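PA1221 (Pseudomonas aeruginosa, PDB 4DG8) is an AMP-binding protein of the ANL superfamily that also carries a phosphopantetheine attachment region near its C-terminal end. Local coordinates at residues Ser87-Thr92 / Pro145-Pro150; Cys462-Thr465 / Asp469-Pro472. All coordinates share one frame; numbering follows the deposited sequence.

Contact 1 of 2, residues Ser87-Thr92 / Pro145-Pro150; sequences SRESIT and PVRHLP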
loop_
_atom_site.group_PDB
_atom_site.type_symbol
_atom_site.label_atom_id
_atom_site.label_comp_id
_atom_site.label_asym_id
_atom_site.label_seq_id
_atom_site.Cartn_x
_atom_site.Cartn_y
_atom_site.Cartn_z
ATOM N N SER A 87 4.538 11.789 11.332
ATOM C CA SER A 87 5.351 12.677 12.148
ATOM C C SER A 87 6.735 12.051 12.260
ATOM O O SER A 87 6.913 10.873 11.942
ATOM C CB SER A 87 4.743 12.831 13.542
ATOM O OG SER A 87 4.834 11.605 14.258
ATOM N N ARG A 88 7.712 12.834 12.700
ATOM C CA ARG A 88 9.036 12.282 12.951
ATOM C C ARG A 88 8.942 11.147 13.984
ATOM O O ARG A 88 9.646 10.126 13.889
ATOM C CB ARG A 88 10.015 13.394 13.379
ATOM C CG ARG A 88 9.574 14.185 14.603
ATOM C CD ARG A 88 10.642 15.176 15.000
ATOM N NE ARG A 88 10.733 16.286 14.039
ATOM C CZ ARG A 88 11.625 17.265 14.110
ATOM N NH1 ARG A 88 12.514 17.292 15.100
ATOM N NH2 ARG A 88 11.620 18.227 13.191
ATOM N N GLU A 89 8.046 11.302 14.955
ATOM C CA GLU A 89 7.795 10.222 15.916
ATOM C C GLU A 89 7.342 8.892 15.279
ATOM O O GLU A 89 7.851 7.831 15.635
ATOM C CB GLU A 89 6.758 10.634 16.971
ATOM C CG GLU A 89 7.269 11.633 17.999
ATOM C CD GLU A 89 7.302 13.047 17.474
ATOM O OE1 GLU A 89 6.654 13.318 16.439
ATOM O OE2 GLU A 89 7.973 13.883 18.103
ATOM N N SER A 90 6.381 8.926 14.359
ATOM C CA SER A 90 5.895 7.650 13.811
ATOM C C SER A 90 6.983 6.924 12.977
ATOM O O SER A 90 7.181 5.703 13.103
ATOM C CB SER A 90 4.552 7.814 13.071
ATOM O OG SER A 90 4.631 8.777 12.047
ATOM N N ILE A 91 7.716 7.700 12.183
ATOM C CA ILE A 91 8.868 7.210 11.425
ATOM C C ILE A 91 9.918 6.557 12.344
ATOM O O ILE A 91 10.415 5.442 12.084
ATOM C CB ILE A 91 9.545 8.376 10.637
ATOM C CG1 ILE A 91 8.562 9.057 9.674
ATOM C CG2 ILE A 91 10.804 7.878 9.910
ATOM C CD1 ILE A 91 7.944 8.131 8.637
ATOM N N THR A 92 10.253 7.262 13.422
ATOM C CA THR A 92 11.141 6.708 14.438
ATOM C C THR A 92 10.590 5.389 15.024
ATOM O O THR A 92 11.351 4.440 15.276
ATOM C CB THR A 92 11.381 7.736 15.558
ATOM O OG1 THR A 92 11.781 8.981 14.971
ATOM C CG2 THR A 92 12.447 7.259 16.540
ATOM N N PRO A 145 1.503 6.000 25.171
ATOM C CA PRO A 145 1.832 7.306 24.583
ATOM C C PRO A 145 3.304 7.336 24.216
ATOM O O PRO A 145 4.155 7.100 25.073
ATOM C CB PRO A 145 1.548 8.284 25.727
ATOM C CG PRO A 145 1.780 7.470 26.980
ATOM C CD PRO A 145 1.399 6.048 26.643
ATOM N N VAL A 146 3.620 7.683 22.981
ATOM C CA VAL A 146 4.988 7.498 22.531
ATOM C C VAL A 146 5.914 8.595 23.067
ATOM O O VAL A 146 7.105 8.380 23.217
ATOM C CB VAL A 146 5.081 7.367 20.996
ATOM C CG1 VAL A 146 5.105 8.748 20.339
ATOM C CG2 VAL A 146 6.307 6.555 20.621
ATOM N N ARG A 147 5.353 9.757 23.377
ATOM C CA ARG A 147 6.140 10.867 23.897
ATOM C C ARG A 147 6.334 10.723 25.400
ATOM O O ARG A 147 7.164 11.400 26.012
ATOM C CB ARG A 147 5.457 12.200 23.560
ATOM C CG ARG A 147 5.583 12.588 22.088
ATOM C CD ARG A 147 4.732 13.798 21.696
ATOM N NE ARG A 147 4.667 13.913 20.240
ATOM C CZ ARG A 147 3.873 13.173 19.470
ATOM N NH1 ARG A 147 3.062 12.283 20.026
ATOM N NH2 ARG A 147 3.884 13.320 18.146
ATOM N N HIS A 148 5.512 9.878 26.005
ATOM C CA HIS A 148 5.553 9.689 27.454
ATOM C C HIS A 148 6.221 8.435 28.043
ATOM O O HIS A 148 6.045 8.139 29.223
ATOM C CB HIS A 148 4.231 10.096 28.106
ATOM C CG HIS A 148 3.954 11.564 27.972
ATOM N ND1 HIS A 148 3.428 12.120 26.825
ATOM C CD2 HIS A 148 4.193 12.598 28.815
ATOM C CE1 HIS A 148 3.322 13.429 26.980
ATOM N NE2 HIS A 148 3.780 13.743 28.178
ATOM N N LEU A 149 6.915 7.671 27.204
ATOM C CA LEU A 149 7.565 6.428 27.633
ATOM C C LEU A 149 8.678 6.596 28.674
ATOM O O LEU A 149 9.396 7.604 28.685
ATOM C CB LEU A 149 8.125 5.672 26.431
ATOM C CG LEU A 149 7.124 5.404 25.310
ATOM C CD1 LEU A 149 7.808 4.688 24.165
ATOM C CD2 LEU A 149 5.947 4.602 25.819
ATOM N N PRO A 150 8.818 5.589 29.551
ATOM C CA PRO A 150 9.850 5.527 30.588
ATOM C C PRO A 150 11.206 5.085 30.036
ATOM O O PRO A 150 11.272 4.399 29.009
ATOM C CB PRO A 150 9.300 4.473 31.550
ATOM C CG PRO A 150 8.538 3.548 30.672
ATOM C CD PRO A 150 7.931 4.410 29.593
#

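Contact 2 of 2, residues Cys462-Thr465 / Asp469-Pro472; sequences CAWT and DASP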
loop_
_atom_site.group_PDB
_atom_site.type_symbol
_atom_site.label_atom_id
_atom_site.label_comp_id
_atom_site.label_asym_id
_atom_site.label_seq_id
_atom_site.Cartn_x
_atom_site.Cartn_y
_atom_site.Cartn_z
ATOM N N CYS A 462 -25.057 2.075 -1.682
ATOM C CA CYS A 462 -25.798 0.847 -1.407
ATOM C C CYS A 462 -27.298 0.980 -1.675
ATOM O O CYS A 462 -27.988 1.747 -0.996
ATOM C CB CYS A 462 -25.587 0.400 0.040
ATOM S SG CYS A 462 -26.768 -0.869 0.577
ATOM N N ALA A 463 -27.794 0.222 -2.654
ATOM C CA ALA A 463 -29.231 0.158 -2.932
ATOM C C ALA A 463 -29.804 -1.149 -2.388
ATOM O O ALA A 463 -29.180 -2.199 -2.510
ATOM C CB ALA A 463 -29.488 0.273 -4.429
ATOM N N TRP A 464 -30.980 -1.101 -1.776
ATOM C CA TRP A 464 -31.541 -2.327 -1.224
ATOM C C TRP A 464 -33.057 -2.409 -1.332
ATOM O O TRP A 464 -33.731 -1.387 -1.482
ATOM C CB TRP A 464 -31.078 -2.541 0.226
ATOM C CG TRP A 464 -31.431 -1.433 1.182
ATOM C CD1 TRP A 464 -30.716 -0.292 1.418
ATOM C CD2 TRP A 464 -32.568 -1.379 2.051
ATOM N NE1 TRP A 464 -31.346 0.475 2.370
ATOM C CE2 TRP A 464 -32.486 -0.170 2.775
ATOM C CE3 TRP A 464 -33.653 -2.232 2.283
ATOM C CZ2 TRP A 464 -33.447 0.206 3.713
ATOM C CZ3 TRP A 464 -34.607 -1.855 3.216
ATOM C CH2 TRP A 464 -34.496 -0.648 3.919
ATOM N N THR A 465 -33.573 -3.636 -1.288
ATOM C CA THR A 465 -35.014 -3.875 -1.303
ATOM C C THR A 465 -35.377 -4.655 -0.054
ATOM O O THR A 465 -34.592 -5.488 0.406
ATOM C CB THR A 465 -35.463 -4.696 -2.532
ATOM O OG1 THR A 465 -34.837 -5.986 -2.504
ATOM C CG2 THR A 465 -35.115 -3.969 -3.834
ATOM N N ASP A 469 -38.563 -0.216 7.276
ATOM C CA ASP A 469 -37.835 0.083 8.513
ATOM C C ASP A 469 -36.515 -0.695 8.635
ATOM O O ASP A 469 -35.882 -0.703 9.697
ATOM C CB ASP A 469 -38.723 -0.129 9.752
ATOM C CG ASP A 469 -39.380 -1.504 9.784
ATOM O OD1 ASP A 469 -38.931 -2.408 9.045
ATOM O OD2 ASP A 469 -40.343 -1.684 10.560
ATOM N N ALA A 470 -36.124 -1.353 7.545
ATOM C CA ALA A 470 -35.026 -2.330 7.533
ATOM C C ALA A 470 -33.601 -1.789 7.297
ATOM O O ALA A 470 -32.680 -2.579 7.066
ATOM C CB ALA A 470 -35.331 -3.455 6.547
ATOM N N SER A 471 -33.423 -0.469 7.306
ATOM C CA SER A 471 -32.100 0.131 7.072
ATOM C C SER A 471 -30.982 -0.511 7.914
ATOM O O SER A 471 -31.111 -0.653 9.135
ATOM C CB SER A 471 -32.145 1.645 7.327
ATOM O OG SER A 471 -30.892 2.256 7.058
ATOM N N PRO A 472 -29.874 -0.888 7.253
ATOM C CA PRO A 472 -28.758 -1.646 7.840
ATOM C C PRO A 472 -27.755 -0.801 8.645
ATOM O O PRO A 472 -26.554 -0.880 8.386
ATOM C CB PRO A 472 -28.061 -2.219 6.605
ATOM C CG PRO A 472 -28.264 -1.162 5.567
ATOM C CD PRO A 472 -29.651 -0.611 5.822
#

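Contact 1 of 2, residues Ser87-Thr92 / Pro145-Pro150
Glu89, in the first turn of helix 88-99, meets Arg147 in a salt bridge that joins the capped N-terminus of this helix, in the large domain of an ANL-family fold, to the loop following edge strand 143-145 of a mixed sheet. Arg147 NH2 lies 3.3 Å from Glu89 OE1, but the bond is weak and bent, with an N-H...O angle of 123°. The carboxylate and guanidinium planes are turned 40° apart, so the two groups do not face each other as a flat, two-pronged pair. Instead, the side chains cross at about a right angle, and Glu89 CG sits over one face of the guanidinium, 3.6 Å above its plane and toward its rim. The bend of the glutamate chain at chi2 (79°) turns the carboxylate toward the NH2 and NE rim of the guanidinium, with OE1 nearest NH2. Beside this polar pair, Val146 CG1 touches Glu89 CB at 4.2 Å, adding a small apolar contact.

Each partner is positioned by further bonds. Arg147 NH1 donates to the carbonyl of Cys131, which anchors the guanidinium independently of the glutamate, while Val146 pairs through its backbone with Asp130. Glu89 stands in the first helical turn, where the helix dipole would probably favour a negative charge, and Ser87 OG donates weakly to its OE1. Ser87 is the N-cap and forms a capping box with Ser90. Ser90 N donates to Ser87 OG, and the box is closed by Ser87 N reaching Ser90 OG at 3.1 Å.

Contact 2 of 2, residues Cys462-Thr465 / Asp469-Pro472
Trp464 reaches from strand 457-466 to the loop 469-472, laying its indole against Ala470, Ser471 and Pro472. Its CB points toward the loop, and CG stands between the backbone N and the carbonyl carbon (chi1 59°), which swings the indole across to the 469-472 loop. Along the pyrrole side, NE1 comes to 4.0 Å from Pro472 CD. The next atom, CE2, lies 4.2 Å from the same Pro472 CD, which stands above the ring plane but offset toward its rim. Farther out, CZ2 approaches the backbone of Ser471, coming within 3.6 Å of its CA, and also touches Ser471 CB. At the far end of the benzene ring, CH2 is 3.6 Å from Ser471 N and borders the carbonyl carbon of Ala470. The neighbouring Trp464 CZ3 packs on Ala470 CB at 3.8 Å. Ala470 O lies over one face of the indole, again toward the rim, 4.1 Å above the plane. The indole thus meets backbone atoms of Ala470 and Ser471 as well as side chains, and the contact is one of van der Waals packing. Ser471 OG turns to Gln473 NE2 for its hydrogen bond.

Ile444 and Arg490 also touch the Trp464 side chain, and Pro472 also touches Phe438 of helix 431-439 and Cys488 of strand 487-490. Pro472 is the N-cap residue of helix 473-478, so the indole packs against the entrance to that helix. Here the central strand of a three-stranded mixed sheet leads into the following helix, consistent with the small C-terminal domain that follows the large N-terminal one in ANL-family proteins.

How the contacts relate
The two contacts lie far apart, with centres 43 Å and nearest atoms about 33 Å from each other, and they share no helix, strand or loop. Contact 1 is a surface contact in which none of the touching residues is buried; contact 2 is partly buried, with two of its four touching residues enclosed. Their chemistry is in keeping with their places: a polar pair at the surface of the large N-terminal part, a buried ring in what is probably the small C-terminal domain. Contact 1 brings together segments separated by 52 residues, whereas only three residues lie between the segments of contact 2. Both involve a residue at a helix N-cap, Ser87 and Pro472 respectively.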